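MAU2 chromatid cohesion factor homolog (Saccharomyces cerevisiae, PDB 4XDN) partners Scc2 in the complex that is required for cohesin to associate with chromosomes, and so takes part in sister chromatid cohesion. Local coordinates at residues S146-H149 / Y150-L154; Y352-T355 / Q356-K360. All blocks are in the same frame, centred on the assembly; numbering follows the deposited sequence.

Interaction 1. Residues S146-H149 / Y150-L154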
ATOM      1  N   SER A 146      10.772   4.418  16.214  1.00 40.45           N
ATOM      2  CA  SER A 146      10.500   5.486  17.172  1.00 44.49           C
ATOM      3  C   SER A 146      10.824   6.842  16.556  1.00 41.83           C
ATOM      4  O   SER A 146      11.898   7.027  15.985  1.00 38.78           O
ATOM      5  CB  SER A 146      11.317   5.276  18.450  1.00 49.02           C
ATOM      6  OG  SER A 146      11.226   6.400  19.310  1.00 52.96           O
ATOM      7  N   LYS A 147       9.896   7.787  16.673  1.00 44.00           N
ATOM      8  CA  LYS A 147      10.077   9.110  16.081  1.00 44.81           C
ATOM      9  C   LYS A 147      11.302   9.809  16.661  1.00 44.87           C
ATOM     10  O   LYS A 147      12.077  10.429  15.933  1.00 44.75           O
ATOM     11  CB  LYS A 147       8.834   9.976  16.297  1.00 48.50           C
ATOM     12  CG  LYS A 147       9.007  11.411  15.815  1.00 50.86           C
ATOM     13  CD  LYS A 147       7.680  12.139  15.666  1.00 55.50           C
ATOM     14  CE  LYS A 147       6.963  12.292  16.997  1.00 60.47           C
ATOM     15  NZ  LYS A 147       6.276  13.611  17.105  1.00 64.22           N
ATOM     16  N   PHE A 148      11.468   9.697  17.975  1.00 45.62           N
ATOM     17  CA  PHE A 148      12.597  10.305  18.671  1.00 46.69           C
ATOM     18  C   PHE A 148      13.933   9.838  18.100  1.00 43.08           C
ATOM     19  O   PHE A 148      14.822  10.648  17.840  1.00 42.39           O
ATOM     20  CB  PHE A 148      12.525   9.977  20.165  1.00 51.26           C
ATOM     21  CG  PHE A 148      13.684  10.505  20.959  1.00 56.41           C
ATOM     22  CD1 PHE A 148      13.723  11.830  21.360  1.00 60.73           C
ATOM     23  CD2 PHE A 148      14.730   9.670  21.317  1.00 57.37           C
ATOM     24  CE1 PHE A 148      14.788  12.315  22.096  1.00 63.31           C
ATOM     25  CE2 PHE A 148      15.798  10.150  22.054  1.00 59.73           C
ATOM     26  CZ  PHE A 148      15.827  11.473  22.443  1.00 62.72           C
ATOM     27  N   HIS A 149      14.065   8.531  17.899  1.00 41.05           N
ATOM     28  CA  HIS A 149      15.308   7.957  17.398  1.00 39.72           C
ATOM     29  C   HIS A 149      15.465   8.161  15.893  1.00 37.64           C
ATOM     30  O   HIS A 149      16.583   8.176  15.379  1.00 36.48           O
ATOM     31  CB  HIS A 149      15.374   6.468  17.742  1.00 41.08           C
ATOM     32  CG  HIS A 149      15.529   6.198  19.206  1.00 42.60           C
ATOM     33  ND1 HIS A 149      14.455   5.960  20.038  1.00 45.22           N
ATOM     34  CD2 HIS A 149      16.631   6.143  19.991  1.00 43.03           C
ATOM     35  CE1 HIS A 149      14.891   5.763  21.270  1.00 46.87           C
ATOM     36  NE2 HIS A 149      16.207   5.870  21.268  1.00 45.84           N
ATOM     37  N   TYR A 150      14.349   8.321  15.191  1.00 38.34           N
ATOM     38  CA  TYR A 150      14.393   8.629  13.765  1.00 37.72           C
ATOM     39  C   TYR A 150      15.015  10.003  13.533  1.00 36.78           C
ATOM     40  O   TYR A 150      15.757  10.201  12.572  1.00 36.40           O
ATOM     41  CB  TYR A 150      12.990   8.588  13.153  1.00 35.78           C
ATOM     42  CG  TYR A 150      12.505   7.212  12.740  1.00 33.97           C
ATOM     43  CD1 TYR A 150      13.340   6.320  12.080  1.00 34.16           C
ATOM     44  CD2 TYR A 150      11.199   6.816  12.999  1.00 34.32           C
ATOM     45  CE1 TYR A 150      12.891   5.067  11.698  1.00 34.30           C
ATOM     46  CE2 TYR A 150      10.741   5.571  12.620  1.00 34.82           C
ATOM     47  CZ  TYR A 150      11.589   4.699  11.972  1.00 35.72           C
ATOM     48  OH  TYR A 150      11.129   3.459  11.595  1.00 38.59           O
ATOM     49  N   LYS A 151      14.707  10.949  14.415  1.00 37.89           N
ATOM     50  CA  LYS A 151      15.237  12.306  14.298  1.00 38.36           C
ATOM     51  C   LYS A 151      16.739  12.333  14.569  1.00 37.45           C
ATOM     52  O   LYS A 151      17.488  13.033  13.888  1.00 35.84           O
ATOM     53  CB  LYS A 151      14.509  13.250  15.257  1.00 42.12           C
ATOM     54  CG  LYS A 151      13.059  13.504  14.877  1.00 46.05           C
ATOM     55  CD  LYS A 151      12.356  14.398  15.885  1.00 50.76           C
ATOM     56  CE  LYS A 151      10.911  14.654  15.484  1.00 53.64           C
ATOM     57  NZ  LYS A 151      10.189  15.498  16.478  1.00 57.18           N
ATOM     58  N   ILE A 152      17.171  11.567  15.564  1.00 38.52           N
ATOM     59  CA  ILE A 152      18.590  11.443  15.871  1.00 37.77           C
ATOM     60  C   ILE A 152      19.317  10.818  14.687  1.00 36.26           C
ATOM     61  O   ILE A 152      20.377  11.290  14.277  1.00 37.17           O
ATOM     62  CB  ILE A 152      18.819  10.594  17.142  1.00 39.65           C
ATOM     63  CG1 ILE A 152      18.247  11.319  18.364  1.00 42.51           C
ATOM     64  CG2 ILE A 152      20.308  10.307  17.350  1.00 41.35           C
ATOM     65  CD1 ILE A 152      18.219  10.483  19.629  1.00 43.87           C
ATOM     66  N   ALA A 153      18.733   9.758  14.137  1.00 35.73           N
ATOM     67  CA  ALA A 153      19.332   9.049  13.014  1.00 34.76           C
ATOM     68  C   ALA A 153      19.454   9.955  11.793  1.00 33.95           C
ATOM     69  O   ALA A 153      20.501   9.999  11.149  1.00 32.01           O
ATOM     70  CB  ALA A 153      18.516   7.812  12.675  1.00 34.71           C
ATOM     71  N   LEU A 154      18.382  10.679  11.479  1.00 34.66           N
ATOM     72  CA  LEU A 154      18.372  11.563  10.317  1.00 34.57           C
ATOM     73  C   LEU A 154      19.390  12.687  10.473  1.00 34.60           C
ATOM     74  O   LEU A 154      20.079  13.051   9.520  1.00 35.16           O
ATOM     75  CB  LEU A 154      16.975  12.151  10.096  1.00 34.59           C
ATOM     76  CG  LEU A 154      16.861  13.169   8.955  1.00 36.21           C
ATOM     77  CD1 LEU A 154      17.288  12.552   7.628  1.00 36.90           C
ATOM     78  CD2 LEU A 154      15.445  13.710   8.863  1.00 36.16           C
TER

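Interaction 2. Residues Y352-T355 / Q356-K360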
ATOM      1  N   TYR A 352      -7.411 -15.616  -2.741  1.00 32.64           N
ATOM      2  CA  TYR A 352      -7.639 -15.975  -1.348  1.00 32.43           C
ATOM      3  C   TYR A 352      -7.063 -17.358  -1.044  1.00 34.61           C
ATOM      4  O   TYR A 352      -6.252 -17.508  -0.129  1.00 33.24           O
ATOM      5  CB  TYR A 352      -9.134 -15.939  -1.032  1.00 32.53           C
ATOM      6  CG  TYR A 352      -9.461 -16.098   0.433  1.00 31.70           C
ATOM      7  CD1 TYR A 352      -9.657 -17.358   0.987  1.00 35.52           C
ATOM      8  CD2 TYR A 352      -9.584 -14.993   1.265  1.00 30.69           C
ATOM      9  CE1 TYR A 352      -9.961 -17.511   2.325  1.00 38.11           C
ATOM     10  CE2 TYR A 352      -9.889 -15.137   2.607  1.00 33.23           C
ATOM     11  CZ  TYR A 352     -10.076 -16.400   3.131  1.00 36.29           C
ATOM     12  OH  TYR A 352     -10.379 -16.560   4.464  1.00 38.75           O
ATOM     13  N   SER A 353      -7.472 -18.359  -1.819  1.00 36.22           N
ATOM     14  CA  SER A 353      -7.024 -19.733  -1.596  1.00 38.69           C
ATOM     15  C   SER A 353      -5.518 -19.894  -1.812  1.00 36.64           C
ATOM     16  O   SER A 353      -4.860 -20.626  -1.073  1.00 36.54           O
ATOM     17  CB  SER A 353      -7.779 -20.699  -2.511  1.00 41.73           C
ATOM     18  OG  SER A 353      -7.475 -20.460  -3.874  1.00 44.29           O
ATOM     19  N   THR A 354      -4.977 -19.224  -2.827  1.00 35.97           N
ATOM     20  CA  THR A 354      -3.539 -19.266  -3.080  1.00 36.09           C
ATOM     21  C   THR A 354      -2.790 -18.726  -1.872  1.00 35.50           C
ATOM     22  O   THR A 354      -1.810 -19.316  -1.416  1.00 36.30           O
ATOM     23  CB  THR A 354      -3.148 -18.445  -4.329  1.00 36.93           C
ATOM     24  OG1 THR A 354      -3.711 -19.048  -5.498  1.00 38.70           O
ATOM     25  CG2 THR A 354      -1.626 -18.374  -4.490  1.00 36.77           C
ATOM     26  N   THR A 355      -3.269 -17.598  -1.361  1.00 33.85           N
ATOM     27  CA  THR A 355      -2.660 -16.938  -0.216  1.00 33.74           C
ATOM     28  C   THR A 355      -2.697 -17.839   1.015  1.00 33.98           C
ATOM     29  O   THR A 355      -1.729 -17.902   1.772  1.00 32.83           O
ATOM     30  CB  THR A 355      -3.369 -15.604   0.089  1.00 31.59           C
ATOM     31  OG1 THR A 355      -3.231 -14.728  -1.038  1.00 28.87           O
ATOM     32  CG2 THR A 355      -2.783 -14.927   1.317  1.00 31.00           C
ATOM     33  N   GLN A 356      -3.813 -18.537   1.209  1.00 33.84           N
ATOM     34  CA  GLN A 356      -3.935 -19.476   2.321  1.00 35.78           C
ATOM     35  C   GLN A 356      -2.849 -20.544   2.256  1.00 35.37           C
ATOM     36  O   GLN A 356      -2.279 -20.922   3.280  1.00 36.33           O
ATOM     37  CB  GLN A 356      -5.312 -20.136   2.324  1.00 40.94           C
ATOM     38  CG  GLN A 356      -6.431 -19.244   2.826  1.00 43.03           C
ATOM     39  CD  GLN A 356      -7.768 -19.960   2.862  1.00 46.62           C
ATOM     40  OE1 GLN A 356      -8.132 -20.673   1.925  1.00 46.03           O
ATOM     41  NE2 GLN A 356      -8.501 -19.784   3.955  1.00 48.95           N
ATOM     42  N   LYS A 357      -2.569 -21.027   1.049  1.00 37.39           N
ATOM     43  CA  LYS A 357      -1.546 -22.047   0.847  1.00 41.53           C
ATOM     44  C   LYS A 357      -0.140 -21.485   1.060  1.00 37.94           C
ATOM     45  O   LYS A 357       0.741 -22.181   1.567  1.00 34.46           O
ATOM     46  CB  LYS A 357      -1.666 -22.655  -0.553  1.00 47.16           C
ATOM     47  CG  LYS A 357      -2.783 -23.677  -0.687  1.00 54.41           C
ATOM     48  CD  LYS A 357      -2.835 -24.273  -2.087  1.00 61.91           C
ATOM     49  CE  LYS A 357      -2.787 -25.798  -2.057  1.00 68.75           C
ATOM     50  NZ  LYS A 357      -1.453 -26.322  -1.634  1.00 71.02           N
ATOM     51  N   LEU A 358       0.070 -20.229   0.671  1.00 38.80           N
ATOM     52  CA  LEU A 358       1.360 -19.580   0.875  1.00 37.26           C
ATOM     53  C   LEU A 358       1.660 -19.477   2.365  1.00 35.10           C
ATOM     54  O   LEU A 358       2.796 -19.687   2.796  1.00 38.59           O
ATOM     55  CB  LEU A 358       1.382 -18.194   0.230  1.00 38.58           C
ATOM     56  CG  LEU A 358       1.408 -18.149  -1.302  1.00 41.62           C
ATOM     57  CD1 LEU A 358       1.283 -16.711  -1.793  1.00 41.54           C
ATOM     58  CD2 LEU A 358       2.674 -18.792  -1.852  1.00 43.10           C
ATOM     59  N   ILE A 359       0.636 -19.157   3.148  1.00 32.15           N
ATOM     60  CA  ILE A 359       0.763 -19.126   4.599  1.00 34.09           C
ATOM     61  C   ILE A 359       1.070 -20.521   5.133  1.00 38.57           C
ATOM     62  O   ILE A 359       2.001 -20.710   5.916  1.00 36.15           O
ATOM     63  CB  ILE A 359      -0.521 -18.594   5.264  1.00 35.63           C
ATOM     64  CG1 ILE A 359      -0.751 -17.134   4.873  1.00 34.66           C
ATOM     65  CG2 ILE A 359      -0.442 -18.721   6.787  1.00 37.25           C
ATOM     66  CD1 ILE A 359      -2.132 -16.619   5.218  1.00 37.62           C
ATOM     67  N   LYS A 360       0.279 -21.496   4.699  1.00 41.43           N
ATOM     68  CA  LYS A 360       0.408 -22.866   5.179  1.00 44.03           C
ATOM     69  C   LYS A 360       1.762 -23.483   4.828  1.00 42.85           C
ATOM     70  O   LYS A 360       2.366 -24.168   5.651  1.00 44.26           O
ATOM     71  CB  LYS A 360      -0.722 -23.727   4.606  1.00 48.95           C
ATOM     72  CG  LYS A 360      -0.583 -25.217   4.889  1.00 54.79           C
ATOM     73  CD  LYS A 360      -1.827 -25.983   4.461  1.00 60.11           C
ATOM     74  CE  LYS A 360      -2.864 -26.065   5.575  1.00 62.43           C
ATOM     75  NZ  LYS A 360      -2.985 -27.451   6.117  1.00 64.72           N
TER

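Interaction 1. Residues S146-H149 / Y150-L154
Tyr-150 lies against Ser-146 in the first turn of helix 147-165, and the backbone bonds there follow the usual i to i+4 pattern. The amide of Tyr-150 donates to Ser-146 O at 2.9 Å, within the carbonyl plane, and Ala-153 N reaches His-149 O over the same distance. Lys-151 N bonds to Lys-147 O between them, while the bond from Ile-152 N to Phe-148 O is weak.

Among the polar side chains, Ser-146 occupies the N-cap. Its OG meets His-149 ND1 at 3.3 Å, a weak bond in the plane of the imidazole, and either atom could be the donor.

The aromatic contacts divide between two sides of the helix. Phe-148 sets CD2 3.8 Å above the centre of one face of the His-149 ring, and its CE2 comes to 3.4 Å from Ile-152 CD1. The anti chi1 of Phe-148 (177°) leans the ring along the helix toward the next turn, where that methyl meets it obliquely.

Tyr-150 faces the protein instead. Helix 147-165 follows helix 126-144 across a tight turn, as in the helical hairpins of TPR-like arrays, and the Tyr-150 ring is buried against Pro-141 and Leu-142 of the preceding helix and Leu-186 of helix 170-189. Its CD2 approaches Ser-146 O to 3.1 Å, and its hydroxyl is hydrogen-bonded to Asp-145 just before the cap. Ala-153, one turn on, also touches Pro-141 and Leu-186.

The lysines form the last group. Lys-147 and Lys-151 run side by side in the same direction, CG of the first 3.8 Å from CE of the second. Lys-147 bends at chi3 (64°) whereas Lys-151 is extended, and their NZ atoms end 4.4 Å apart; such proximity may slightly ease the loss of a proton from one of them.

Interaction 2. Residues Y352-T355 / Q356-K360
Gln-356, Lys-357, Leu-358 and Ile-359 donate their amides in turn to the carbonyls of Tyr-352, Ser-353, Thr-354 and Thr-355, an evenly spaced ladder of i to i+4 bonds, 3.0 Å from Gln-356 N to Tyr-352 O and 3.1 Å from Lys-357 N to Ser-353 O, that continues helix 339-360 through its last turns.

Tyr-352 and Gln-356 make the main side-chain contact. The glutamine starts with CG beside its backbone N (chi1 -76°) and then extends, which carries the amide back one turn to the phenol ring. There NE2 lies 3.2 Å from Tyr-352 CE1 and the amide carbon CD lies 3.3 Å from the same atom. Amide and ring planes are turned 56° against each other, an oblique meeting that is neither a parallel stack nor a perpendicular one.

Thr-355 lies on the side of helix 339-360 that faces its neighbours in the all-helical array. Its buried OG1 is gripped twice: it donates to Val-351 O one turn back and accepts a bond from ND2 of Asn-322 in helix 317-331, so a polar link joins the two helices. Tyr-352 and Thr-355 also rest on Leu-383 of helix 369-398, where Ile-359 finds Tyr-379.

The contacts between methyl groups are looser. CG2 of Thr-355 stands 4.3 Å from Ile-359 CD1, and CG2 of Thr-354 is equally far from Leu-358 CD1. Against the backbone, by contrast, Ile-359 packs closely, its CG1 being 3.3 Å from Thr-355 O. Hydroxyls of Ser-353 and Thr-354 both turn back to Lys-350 O.

Overall arrangement
Both contacts join successive turns of a single helix: interaction 1 the start of helix 147-165, interaction 2 the end of helix 339-360. Their centres are about 37 Å apart and their nearest atoms about 25 Å, so they do not touch. Interaction 1 is partly buried, wedging an aromatic residue among neighbouring helices at a helix start while two lysines and a phenylalanine face outward. Interaction 2 is mainly a surface contact, dominated by an aromatic-amide meeting, with one buried hydroxyl reaching helix 317-331. A weak serine-histidine bond at the N-cap position and two neighbouring lysine ammonium groups characterise the first; hydroxyls folded back onto the preceding turn characterise the second.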